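Local coordinates for protein cellulosomal family-48 processive glycoside hydrolase (Bacteroides cellulosolvens, PDB 2Y3N) that probably acts as a cellulose-degrading cellobiosidase of the cellulosome, represented here by its calcium-binding dockerin domain, which docks onto a cohesin partner, at residues D8-G11 / M17-V20. Numbering follows the deposited sequence.
Sequences DLNG and MADV. With CA (calcium ion), chain G.
Asp8, Asn10 and Asp19 meet at a calcium ion, an example of how a metal can join a loop to the start of a helix. Asp19 is bidentate: OD1 and OD2 each lie 2.5 Å from the calcium. Asp8 and Asn10 each give a single oxygen, OD1, at 2.4 Å from the metal. The CB of Asp8 points away from the helix, but with CG swung opposite the backbone N (chi1 -168°) OD1 returns to the ion. The carboxylate planes of Asp8 and Asp19 stand 86° apart. Asn10 OD1 comes within 3.0 Å of Asp19 OD1, a closeness of two oxygens that their shared cation would be expected to offset. A water also binds calcium at 2.5 Å and accepts a hydrogen bond from Asn10 ND2. With Asp12 and the carbonyl of Val14 the shell reaches seven oxygen atoms, the EF-hand-like calcium loop of a dockerin domain, its last acidic ligand carried by helix 17-26. Further out, the type I turn from Asp8 to Gly11 directs Asn10 N at Asp19 OD1, a 3.2 Å hydrogen bond meeting that oxygen nearly along its C-O bond. Leu9 CD1 rests 3.5 Å from Asp19 O. Gly13 N bonds Asp8 OD2, the oxygen not on calcium, while Asn16 N bonds Asp19 OD2, itself a metal ligand.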
# COMPACT_ATOMS: atom_id res chain seq x y z
N ASP D 8 -0.78 12.46 13.73
CA ASP D 8 -2.11 11.86 13.92
C ASP D 8 -3.23 12.90 13.66
O ASP D 8 -3.83 13.43 14.61
CB ASP D 8 -2.23 11.30 15.35
CG ASP D 8 -3.47 10.41 15.54
OD1 ASP D 8 -4.08 10.07 14.50
OD2 ASP D 8 -3.83 10.07 16.69
N LEU D 9 -3.54 13.19 12.40
CA LEU D 9 -4.49 14.27 12.10
C LEU D 9 -5.96 14.00 12.46
O LEU D 9 -6.73 14.93 12.69
CB LEU D 9 -4.38 14.69 10.64
CG LEU D 9 -3.03 15.30 10.27
CD1 LEU D 9 -3.10 15.76 8.82
CD2 LEU D 9 -2.63 16.46 11.21
N ASN D 10 -6.35 12.73 12.55
CA ASN D 10 -7.75 12.41 12.85
C ASN D 10 -7.90 11.79 14.22
O ASN D 10 -8.94 11.22 14.54
CB ASN D 10 -8.36 11.53 11.74
CG ASN D 10 -7.69 10.18 11.66
OD1 ASN D 10 -6.83 9.85 12.48
ND2 ASN D 10 -8.05 9.39 10.65
N GLY D 11 -6.86 11.90 15.03
CA GLY D 11 -6.95 11.53 16.46
C GLY D 11 -7.38 10.10 16.79
O GLY D 11 -8.06 9.88 17.81
N MET D 17 -2.70 6.31 6.14
CA MET D 17 -2.99 7.05 4.89
C MET D 17 -4.20 7.98 5.07
O MET D 17 -4.34 9.01 4.36
CB MET D 17 -3.20 6.06 3.72
CG MET D 17 -3.39 6.73 2.36
SD MET D 17 -2.02 7.75 1.85
CE MET D 17 -0.90 6.49 1.21
N ALA D 18 -5.08 7.62 6.02
CA ALA D 18 -6.24 8.46 6.33
C ALA D 18 -5.79 9.79 6.87
O ALA D 18 -6.45 10.80 6.60
CB ALA D 18 -7.22 7.76 7.32
N ASP D 19 -4.71 9.80 7.65
CA ASP D 19 -4.08 11.06 8.04
C ASP D 19 -3.46 11.81 6.87
O ASP D 19 -3.61 13.03 6.74
CB ASP D 19 -3.00 10.84 9.09
CG ASP D 19 -3.54 10.16 10.30
OD1 ASP D 19 -4.40 10.76 10.97
OD2 ASP D 19 -3.14 9.02 10.54
N VAL D 20 -2.74 11.09 6.02
CA VAL D 20 -2.11 11.77 4.85
C VAL D 20 -3.20 12.39 3.93
O VAL D 20 -2.99 13.42 3.32
CB VAL D 20 -1.25 10.80 4.05
CG1 VAL D 20 -0.56 11.52 2.94
CG2 VAL D 20 -0.23 10.13 4.94
CA CA G . -4.64 8.81 12.51
O HOH W 1 -5.83 7.43 10.87